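Putative methyltransferase protein (Bacteroides fragilis, PDB 5BP9) probably transfers methyl groups from S-adenosylmethionine to a substrate, and binds S-adenosyl-L-homocysteine. Local coordinates at residues D222-K234 and P240-S252. Residues are numbered along the deposited sequence; the frame is centred on the assembly and turned at random.
Sequences DYYGEIDFRMQYK and PFDWLYIDFQTLS. With ETE (2-{2-[2-2-(methoxy-ethoxy)-ethoxy]-ethoxy}-ethanol), chain B.
F229 and F241 sit side by side on the same face of an antiparallel beta hairpin, with CB of F229 set over one face of the F241 ring, 4.0 Å from its centroid, in a CH-pi contact. F241 has its CG between backbone N and carbonyl carbon (chi1 58°), which lays the ring back against the neighbouring strand; the glycol chain of ETE covers its opposite face, C22 over the ring centre. W243 CB lies at the edge of the F229 ring, 3.6 Å from CD2, and the two rings meet obliquely, their planes at 65°. I227 CG2 and ETE C15 sit on opposite faces of F229, while CE of selenomethionine M231 touches F241 CE1 and lies 3.6 Å from ETE C13. Y245 meets F229 at about a right angle and brings CD1 to 3.8 Å from I227 CG1. Paired backbone bonds join F229 with F241 and I227 with W243, the bond from I227 N to W243 O being the longer at 3.3 Å. At the hairpin's open end, Y223, just before its strand, donates from OH to D247 OD1 (2.6 Å) on its anti side, T250 OG1 to the same oxygen on its syn side. D247 also N-caps helix 248-257, OD2 accepting from T250 N. These bonds tie the turn before one strand to the helix start, and two hydroxyl donors on OD1 would probably favour a charged carboxylate; the hairpin's aromatic face offers ETE a largely apolar wall beside the S-adenosyl-L-homocysteine that W243 touches.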
ATOM      1  N   ASP A 222       6.112   4.193 -21.645  1.00 41.02           N
ATOM      2  CA  ASP A 222       5.506   3.938 -20.336  1.00 28.20           C
ATOM      3  C   ASP A 222       5.621   5.156 -19.391  1.00 25.75           C
ATOM      4  O   ASP A 222       6.594   5.917 -19.454  1.00 36.84           O
ATOM      5  CB  ASP A 222       6.150   2.688 -19.693  1.00 42.88           C
ATOM      6  N   TYR A 223       4.648   5.286 -18.504  1.00 17.96           N
ATOM      7  CA  TYR A 223       4.578   6.359 -17.524  1.00 17.11           C
ATOM      8  C   TYR A 223       5.743   6.201 -16.543  1.00 15.34           C
ATOM      9  O   TYR A 223       6.037   5.081 -16.095  1.00 16.27           O
ATOM     10  CB  TYR A 223       3.233   6.312 -16.794  1.00 15.36           C
ATOM     11  CG  TYR A 223       3.121   7.240 -15.618  1.00 14.16           C
ATOM     12  CD1 TYR A 223       3.182   8.624 -15.784  1.00 15.40           C
ATOM     13  CD2 TYR A 223       2.943   6.757 -14.332  1.00 15.05           C
ATOM     14  CE1 TYR A 223       3.072   9.491 -14.707  1.00 15.51           C
ATOM     15  CE2 TYR A 223       2.839   7.612 -13.256  1.00 15.91           C
ATOM     16  CZ  TYR A 223       2.903   8.989 -13.446  1.00 14.63           C
ATOM     17  OH  TYR A 223       2.820   9.860 -12.376  1.00 16.31           O
ATOM     18  N   TYR A 224       6.408   7.309 -16.217  1.00 15.09           N
ATOM     19  CA  TYR A 224       7.627   7.255 -15.419  1.00 13.94           C
ATOM     20  C   TYR A 224       7.428   6.665 -14.003  1.00 14.54           C
ATOM     21  O   TYR A 224       8.365   6.129 -13.430  1.00 15.35           O
ATOM     22  CB  TYR A 224       8.319   8.622 -15.318  1.00 15.49           C
ATOM     23  CG  TYR A 224       7.453   9.722 -14.741  1.00 16.52           C
ATOM     24  CD1 TYR A 224       7.244   9.852 -13.375  1.00 15.10           C
ATOM     25  CD2 TYR A 224       6.835  10.642 -15.583  1.00 14.95           C
ATOM     26  CE1 TYR A 224       6.428  10.864 -12.868  1.00 14.21           C
ATOM     27  CE2 TYR A 224       6.051  11.646 -15.086  1.00 17.10           C
ATOM     28  CZ  TYR A 224       5.833  11.749 -13.728  1.00 16.36           C
ATOM     29  OH  TYR A 224       5.031  12.777 -13.277  1.00 18.43           O
ATOM     30  N   GLY A 225       6.216   6.761 -13.462  1.00 13.17           N
ATOM     31  CA  GLY A 225       5.903   6.204 -12.145  1.00 13.94           C
ATOM     32  C   GLY A 225       5.690   4.692 -12.130  1.00 12.38           C
ATOM     33  O   GLY A 225       5.514   4.116 -11.049  1.00 13.39           O
ATOM     34  N   GLU A 226       5.706   4.047 -13.301  1.00 12.47           N
ATOM     35  CA  GLU A 226       5.597   2.576 -13.389  1.00 13.11           C
ATOM     36  C   GLU A 226       6.989   1.959 -13.164  1.00 14.04           C
ATOM     37  O   GLU A 226       7.784   1.800 -14.115  1.00 18.61           O
ATOM     38  CB  GLU A 226       4.989   2.148 -14.733  1.00 15.47           C
ATOM     39  CG  GLU A 226       3.511   2.530 -14.856  1.00 14.15           C
ATOM     40  CD  GLU A 226       2.880   2.157 -16.165  1.00 18.99           C
ATOM     41  OE1 GLU A 226       3.602   1.945 -17.163  1.00 28.16           O
ATOM     42  OE2 GLU A 226       1.646   2.106 -16.214  1.00 17.80           O
ATOM     43  N   ILE A 227       7.269   1.664 -11.895  1.00 13.90           N
ATOM     44  CA  ILE A 227       8.559   1.141 -11.412  1.00 15.00           C
ATOM     45  C   ILE A 227       8.386  -0.366 -11.204  1.00 15.59           C
ATOM     46  O   ILE A 227       7.288  -0.859 -11.000  1.00 19.22           O
ATOM     47  CB  ILE A 227       8.928   1.820 -10.042  1.00 20.69           C
ATOM     48  CG1 ILE A 227       8.992   3.339 -10.189  1.00 26.00           C
ATOM     49  CG2 ILE A 227      10.256   1.330  -9.458  1.00 30.74           C
ATOM     50  CD1 ILE A 227       9.872   3.800 -11.317  1.00 22.38           C
ATOM     51  N   ASP A 228       9.485  -1.096 -11.239  1.00 15.12           N
ATOM     52  CA  ASP A 228       9.504  -2.461 -10.756  1.00 16.22           C
ATOM     53  C   ASP A 228      10.542  -2.638  -9.681  1.00 15.90           C
ATOM     54  O   ASP A 228      11.582  -1.965  -9.658  1.00 17.55           O
ATOM     55  CB  ASP A 228       9.733  -3.454 -11.873  1.00 18.41           C
ATOM     56  CG  ASP A 228      11.046  -3.242 -12.566  1.00 25.42           C
ATOM     57  OD1 ASP A 228      12.098  -3.730 -12.080  1.00 24.44           O
ATOM     58  OD2 ASP A 228      11.018  -2.536 -13.586  1.00 32.23           O
ATOM     59  N   PHE A 229      10.225  -3.552  -8.786  1.00 13.24           N
ATOM     60  CA  PHE A 229      11.084  -3.898  -7.666  1.00 14.60           C
ATOM     61  C   PHE A 229      11.154  -5.418  -7.488  1.00 12.72           C
ATOM     62  O   PHE A 229      10.335  -6.156  -7.993  1.00 14.65           O
ATOM     63  CB  PHE A 229      10.548  -3.280  -6.376  1.00 16.65           C
ATOM     64  CG  PHE A 229      10.666  -1.785  -6.299  1.00 16.06           C
ATOM     65  CD1 PHE A 229      11.912  -1.180  -6.213  1.00 16.09           C
ATOM     66  CD2 PHE A 229       9.550  -0.992  -6.205  1.00 23.54           C
ATOM     67  CE1 PHE A 229      12.043   0.176  -6.071  1.00 18.92           C
ATOM     68  CE2 PHE A 229       9.672   0.373  -6.069  1.00 26.96           C
ATOM     69  CZ  PHE A 229      10.913   0.962  -6.008  1.00 24.80           C
ATOM     70  N   ARG A 230      12.135  -5.853  -6.699  1.00 12.40           N
ATOM     71  CA  ARG A 230      12.231  -7.228  -6.233  1.00 11.75           C
ATOM     72  C   ARG A 230      13.011  -7.176  -4.928  1.00 12.02           C
ATOM     73  O   ARG A 230      13.933  -6.394  -4.802  1.00 13.19           O
ATOM     74  CB  ARG A 230      12.888  -8.168  -7.274  1.00 17.25           C
ATOM     75  CG  ARG A 230      14.298  -7.842  -7.620  1.00 23.77           C
ATOM     76  CD  ARG A 230      14.792  -8.691  -8.778  1.00 29.80           C
ATOM     77  NE  ARG A 230      16.164  -8.341  -9.143  1.00 31.08           N
ATOM     78  CZ  ARG A 230      16.534  -7.314  -9.921  1.00 30.75           C
ATOM     79  NH1 ARG A 230      15.634  -6.453 -10.448  1.00 36.41           N
ATOM     80  NH2 ARG A 230      17.835  -7.140 -10.175  1.00 27.52           N
HETATM   81  N   MSE A 231      12.625  -8.002  -3.970  1.00 12.02           N
HETATM   82  CA  MSE A 231      13.225  -7.959  -2.627  1.00 12.69           C
HETATM   83  C   MSE A 231      13.891  -9.253  -2.290  1.00 11.79           C
HETATM   84  O   MSE A 231      13.548 -10.338  -2.821  1.00 12.65           O
HETATM   85  CB  MSE A 231      12.155  -7.610  -1.595  1.00 14.05           C
HETATM   86  CG  MSE A 231      11.675  -6.172  -1.795  1.00 14.47           C
HETATM   87 SE   MSE A 231      10.318  -5.708  -0.437  1.00 17.49          SE
HETATM   88  CE  MSE A 231       8.875  -6.925  -0.983  1.00 18.60           C
ATOM     89  N   GLN A 232      14.912  -9.134  -1.443  1.00 12.54           N
ATOM     90  CA  GLN A 232      15.655 -10.286  -0.933  1.00 13.11           C
ATOM     91  C   GLN A 232      15.872 -10.109   0.571  1.00 12.90           C
ATOM     92  O   GLN A 232      16.200  -9.025   1.004  1.00 13.22           O
ATOM     93  CB  GLN A 232      16.999 -10.437  -1.649  1.00 13.88           C
ATOM     94  CG  GLN A 232      17.866 -11.556  -1.071  1.00 17.62           C
ATOM     95  CD  GLN A 232      19.250 -11.598  -1.639  1.00 16.82           C
ATOM     96  OE1 GLN A 232      19.603 -10.834  -2.524  1.00 23.20           O
ATOM     97  NE2 GLN A 232      20.062 -12.493  -1.104  1.00 18.64           N
ATOM     98  N   TYR A 233      15.689 -11.185   1.334  1.00 13.71           N
ATOM     99  CA  TYR A 233      15.969 -11.187   2.775  1.00 13.41           C
ATOM    100  C   TYR A 233      16.687 -12.476   3.087  1.00 12.97           C
ATOM    101  O   TYR A 233      16.126 -13.547   2.877  1.00 14.49           O
ATOM    102  CB  TYR A 233      14.681 -11.090   3.607  1.00 12.77           C
ATOM    103  CG  TYR A 233      14.975 -11.062   5.092  1.00 12.94           C
ATOM    104  CD1 TYR A 233      15.577  -9.952   5.668  1.00 12.73           C
ATOM    105  CD2 TYR A 233      14.730 -12.172   5.898  1.00 14.19           C
ATOM    106  CE1 TYR A 233      15.902  -9.937   7.034  1.00 13.63           C
ATOM    107  CE2 TYR A 233      15.066 -12.171   7.256  1.00 14.73           C
ATOM    108  CZ  TYR A 233      15.634 -11.037   7.820  1.00 14.74           C
ATOM    109  OH  TYR A 233      16.008 -10.968   9.146  1.00 16.85           O
ATOM    110  N   LYS A 234      17.947 -12.378   3.556  1.00 13.75           N
ATOM    111  CA  LYS A 234      18.785 -13.566   3.761  1.00 15.92           C
ATOM    112  C   LYS A 234      18.815 -14.320   2.419  1.00 15.83           C
ATOM    113  O   LYS A 234      19.191 -13.707   1.424  1.00 20.08           O
ATOM    114  CB  LYS A 234      18.298 -14.375   4.976  1.00 17.04           C
ATOM    115  CG  LYS A 234      18.381 -13.572   6.268  1.00 16.99           C
ATOM    116  CD  LYS A 234      18.040 -14.425   7.461  1.00 19.49           C
ATOM    117  CE  LYS A 234      18.239 -13.699   8.775  1.00 24.91           C
ATOM    118  NZ  LYS A 234      17.816 -14.530   9.936  1.00 35.27           N
ATOM    119  N   PRO A 240       9.860 -10.550  -8.858  1.00 12.71           N
ATOM    120  CA  PRO A 240       9.713  -9.135  -9.213  1.00 14.25           C
ATOM    121  C   PRO A 240       8.239  -8.735  -9.266  1.00 14.22           C
ATOM    122  O   PRO A 240       7.356  -9.567  -9.556  1.00 15.65           O
ATOM    123  CB  PRO A 240      10.376  -9.005 -10.592  1.00 17.94           C
ATOM    124  CG  PRO A 240      11.059 -10.292 -10.858  1.00 20.03           C
ATOM    125  CD  PRO A 240      10.475 -11.336  -9.941  1.00 14.88           C
ATOM    126  N   PHE A 241       7.995  -7.470  -8.980  1.00 13.44           N
ATOM    127  CA  PHE A 241       6.649  -6.930  -9.015  1.00 13.21           C
ATOM    128  C   PHE A 241       6.626  -5.507  -9.528  1.00 12.72           C
ATOM    129  O   PHE A 241       7.586  -4.760  -9.354  1.00 13.74           O
ATOM    130  CB  PHE A 241       5.959  -6.997  -7.640  1.00 12.79           C
ATOM    131  CG  PHE A 241       6.693  -6.275  -6.540  1.00 13.89           C
ATOM    132  CD1 PHE A 241       7.704  -6.917  -5.824  1.00 15.63           C
ATOM    133  CD2 PHE A 241       6.386  -4.949  -6.203  1.00 15.51           C
ATOM    134  CE1 PHE A 241       8.378  -6.268  -4.798  1.00 14.54           C
ATOM    135  CE2 PHE A 241       7.038  -4.297  -5.164  1.00 15.22           C
ATOM    136  CZ  PHE A 241       8.056  -4.943  -4.465  1.00 15.00           C
ATOM    137  N   ASP A 242       5.486  -5.138 -10.127  1.00 15.27           N
ATOM    138  CA  ASP A 242       5.240  -3.769 -10.542  1.00 14.05           C
ATOM    139  C   ASP A 242       4.759  -2.937  -9.342  1.00 13.07           C
ATOM    140  O   ASP A 242       3.949  -3.400  -8.540  1.00 14.94           O
ATOM    141  CB  ASP A 242       4.165  -3.745 -11.647  1.00 17.27           C
ATOM    142  CG  ASP A 242       4.616  -4.444 -12.929  1.00 22.01           C
ATOM    143  OD1 ASP A 242       5.837  -4.527 -13.228  1.00 20.96           O
ATOM    144  OD2 ASP A 242       3.735  -4.894 -13.664  1.00 28.49           O
ATOM    145  N   TRP A 243       5.258  -1.701  -9.227  1.00 11.63           N
ATOM    146  CA  TRP A 243       4.922  -0.832  -8.101  1.00 13.56           C
ATOM    147  C   TRP A 243       4.678   0.560  -8.678  1.00 14.98           C
ATOM    148  O   TRP A 243       5.594   1.211  -9.130  1.00 20.89           O
ATOM    149  CB  TRP A 243       6.023  -0.841  -7.023  1.00 15.71           C
ATOM    150  CG  TRP A 243       5.586  -0.444  -5.638  1.00 16.51           C
ATOM    151  CD1 TRP A 243       6.066   0.594  -4.874  1.00 21.64           C
ATOM    152  CD2 TRP A 243       4.642  -1.138  -4.822  1.00 15.98           C
ATOM    153  NE1 TRP A 243       5.443   0.599  -3.651  1.00 23.52           N
ATOM    154  CE2 TRP A 243       4.565  -0.448  -3.587  1.00 19.10           C
ATOM    155  CE3 TRP A 243       3.861  -2.271  -5.008  1.00 16.70           C
ATOM    156  CZ2 TRP A 243       3.724  -0.866  -2.547  1.00 19.09           C
ATOM    157  CZ3 TRP A 243       3.015  -2.679  -3.998  1.00 19.76           C
ATOM    158  CH2 TRP A 243       2.946  -1.975  -2.776  1.00 21.55           C
ATOM    159  N   LEU A 244       3.420   0.990  -8.662  1.00 11.61           N
ATOM    160  CA  LEU A 244       3.038   2.263  -9.257  1.00 10.67           C
ATOM    161  C   LEU A 244       3.181   3.421  -8.285  1.00 10.98           C
ATOM    162  O   LEU A 244       2.619   3.407  -7.174  1.00 13.55           O
ATOM    163  CB  LEU A 244       1.583   2.202  -9.706  1.00 11.74           C
ATOM    164  CG  LEU A 244       0.985   3.474 -10.344  1.00 12.06           C
ATOM    165  CD1 LEU A 244       1.629   3.806 -11.682  1.00 13.41           C
ATOM    166  CD2 LEU A 244      -0.520   3.301 -10.487  1.00 12.90           C
ATOM    167  N   TYR A 245       3.925   4.437  -8.711  1.00 11.56           N
ATOM    168  CA  TYR A 245       3.865   5.781  -8.117  1.00 12.07           C
ATOM    169  C   TYR A 245       3.079   6.645  -9.085  1.00 14.53           C
ATOM    170  O   TYR A 245       3.201   6.476 -10.284  1.00 14.89           O
ATOM    171  CB  TYR A 245       5.274   6.366  -7.922  1.00 13.06           C
ATOM    172  CG  TYR A 245       6.119   5.591  -6.950  1.00 14.79           C
ATOM    173  CD1 TYR A 245       6.730   4.402  -7.339  1.00 16.33           C
ATOM    174  CD2 TYR A 245       6.303   6.032  -5.661  1.00 15.01           C
ATOM    175  CE1 TYR A 245       7.484   3.661  -6.450  1.00 17.31           C
ATOM    176  CE2 TYR A 245       7.069   5.299  -4.757  1.00 17.09           C
ATOM    177  CZ  TYR A 245       7.656   4.112  -5.156  1.00 18.35           C
ATOM    178  OH  TYR A 245       8.415   3.365  -4.263  1.00 20.95           O
ATOM    179  N   ILE A 246       2.241   7.534  -8.573  1.00 13.05           N
ATOM    180  CA  ILE A 246       1.373   8.297  -9.456  1.00 13.19           C
ATOM    181  C   ILE A 246       1.243   9.719  -8.921  1.00 14.44           C
ATOM    182  O   ILE A 246       0.984   9.947  -7.725  1.00 14.15           O
ATOM    183  CB  ILE A 246       0.009   7.589  -9.642  1.00 13.47           C
ATOM    184  CG1 ILE A 246      -0.831   8.262 -10.732  1.00 14.00           C
ATOM    185  CG2 ILE A 246      -0.767   7.509  -8.323  1.00 14.81           C
ATOM    186  CD1 ILE A 246      -2.041   7.459 -11.140  1.00 15.04           C
ATOM    187  N   ASP A 247       1.466  10.680  -9.808  1.00 13.47           N
ATOM    188  CA  ASP A 247       1.246  12.101  -9.454  1.00 13.13           C
ATOM    189  C   ASP A 247      -0.238  12.415  -9.355  1.00 13.40           C
ATOM    190  O   ASP A 247      -1.070  11.706  -9.953  1.00 12.83           O
ATOM    191  CB  ASP A 247       1.952  13.012 -10.480  1.00 14.61           C
ATOM    192  CG  ASP A 247       1.273  13.010 -11.813  1.00 14.60           C
ATOM    193  OD1 ASP A 247       1.597  12.162 -12.644  1.00 15.53           O
ATOM    194  OD2 ASP A 247       0.349  13.822 -12.017  1.00 15.90           O
ATOM    195  N   PHE A 248      -0.576  13.477  -8.612  1.00 14.56           N
ATOM    196  CA  PHE A 248      -1.989  13.761  -8.342  1.00 14.77           C
ATOM    197  C   PHE A 248      -2.813  14.021  -9.619  1.00 14.94           C
ATOM    198  O   PHE A 248      -3.967  13.570  -9.718  1.00 14.61           O
ATOM    199  CB  PHE A 248      -2.179  14.943  -7.366  1.00 15.58           C
ATOM    200  CG  PHE A 248      -3.636  15.241  -7.100  1.00 15.70           C
ATOM    201  CD1 PHE A 248      -4.364  14.447  -6.223  1.00 16.14           C
ATOM    202  CD2 PHE A 248      -4.308  16.224  -7.808  1.00 17.59           C
ATOM    203  CE1 PHE A 248      -5.706  14.676  -6.005  1.00 17.30           C
ATOM    204  CE2 PHE A 248      -5.650  16.449  -7.604  1.00 19.13           C
ATOM    205  CZ  PHE A 248      -6.352  15.678  -6.709  1.00 20.16           C
ATOM    206  N   GLN A 249      -2.252  14.737 -10.597  1.00 14.39           N
ATOM    207  CA  GLN A 249      -3.036  15.041 -11.798  1.00 14.79           C
ATOM    208  C   GLN A 249      -3.338  13.771 -12.584  1.00 14.12           C
ATOM    209  O   GLN A 249      -4.450  13.593 -13.116  1.00 15.83           O
ATOM    210  CB  GLN A 249      -2.381  16.078 -12.712  1.00 15.46           C
ATOM    211  CG  GLN A 249      -2.327  17.467 -12.109  1.00 22.17           C
ATOM    212  CD  GLN A 249      -1.320  17.558 -10.978  1.00 24.86           C
ATOM    213  OE1 GLN A 249      -0.187  17.104 -11.120  1.00 27.35           O
ATOM    214  NE2 GLN A 249      -1.734  18.090  -9.839  1.00 35.49           N
ATOM    215  N   THR A 250      -2.343  12.873 -12.660  1.00 14.21           N
ATOM    216  CA  THR A 250      -2.572  11.606 -13.345  1.00 13.95           C
ATOM    217  C   THR A 250      -3.642  10.785 -12.590  1.00 13.86           C
ATOM    218  O   THR A 250      -4.536  10.201 -13.202  1.00 13.70           O
ATOM    219  CB  THR A 250      -1.251  10.828 -13.554  1.00 13.49           C
ATOM    220  OG1 THR A 250      -0.356  11.640 -14.320  1.00 15.59           O
ATOM    221  CG2 THR A 250      -1.483   9.498 -14.314  1.00 16.24           C
ATOM    222  N   LEU A 251      -3.540  10.757 -11.265  1.00 12.87           N
ATOM    223  CA  LEU A 251      -4.517  10.041 -10.444  1.00 13.78           C
ATOM    224  C   LEU A 251      -5.926  10.596 -10.657  1.00 14.29           C
ATOM    225  O   LEU A 251      -6.878   9.835 -10.851  1.00 14.09           O
ATOM    226  CB  LEU A 251      -4.145  10.097  -8.971  1.00 14.41           C
ATOM    227  CG  LEU A 251      -5.124   9.469  -7.981  1.00 13.57           C
ATOM    228  CD1 LEU A 251      -5.225   7.965  -8.193  1.00 15.32           C
ATOM    229  CD2 LEU A 251      -4.674   9.727  -6.568  1.00 15.41           C
ATOM    230  N   SER A 252      -6.044  11.925 -10.639  1.00 14.48           N
ATOM    231  CA  SER A 252      -7.332  12.574 -10.846  1.00 14.19           C
ATOM    232  C   SER A 252      -7.958  12.217 -12.206  1.00 14.76           C
ATOM    233  O   SER A 252      -9.189  11.950 -12.291  1.00 14.52           O
ATOM    234  CB  SER A 252      -7.172  14.088 -10.701  1.00 15.54           C
ATOM    235  OG  SER A 252      -8.426  14.723 -10.781  1.00 18.11           O
TER
HETATM  236  OH2 ETE B 301       3.928  -8.372  -4.640  1.00 42.60           O
HETATM  237  C12 ETE B 301       4.811  -8.065  -3.565  1.00 46.71           C
HETATM  238  C22 ETE B 301       4.666  -6.576  -3.326  1.00 37.57           C
HETATM  239  OH3 ETE B 301       5.422  -6.169  -2.193  1.00 66.93           O
HETATM  240  C13 ETE B 301       6.499  -4.276  -1.157  1.00 44.67           C
HETATM  241  C23 ETE B 301       5.328  -4.757  -2.001  1.00 49.22           C
HETATM  242  OH4 ETE B 301       6.430  -2.861  -0.980  1.00 53.53           O
HETATM  243  C14 ETE B 301       8.082  -1.681  -2.258  1.00 39.25           C
HETATM  244  C24 ETE B 301       7.696  -2.204  -0.882  1.00 55.47           C
HETATM  245  OH5 ETE B 301       9.455  -1.297  -2.273  1.00 48.15           O
HETATM  246  C15 ETE B 301      10.845   0.692  -2.303  1.00 48.91           C
HETATM  247  C25 ETE B 301       9.711  -0.052  -1.608  1.00 49.10           C
HETATM  248  OH6 ETE B 301      11.624   1.395  -1.329  1.00 79.91           O
HETATM  249  C26 ETE B 301      12.986   1.589  -1.709  1.00 53.19           C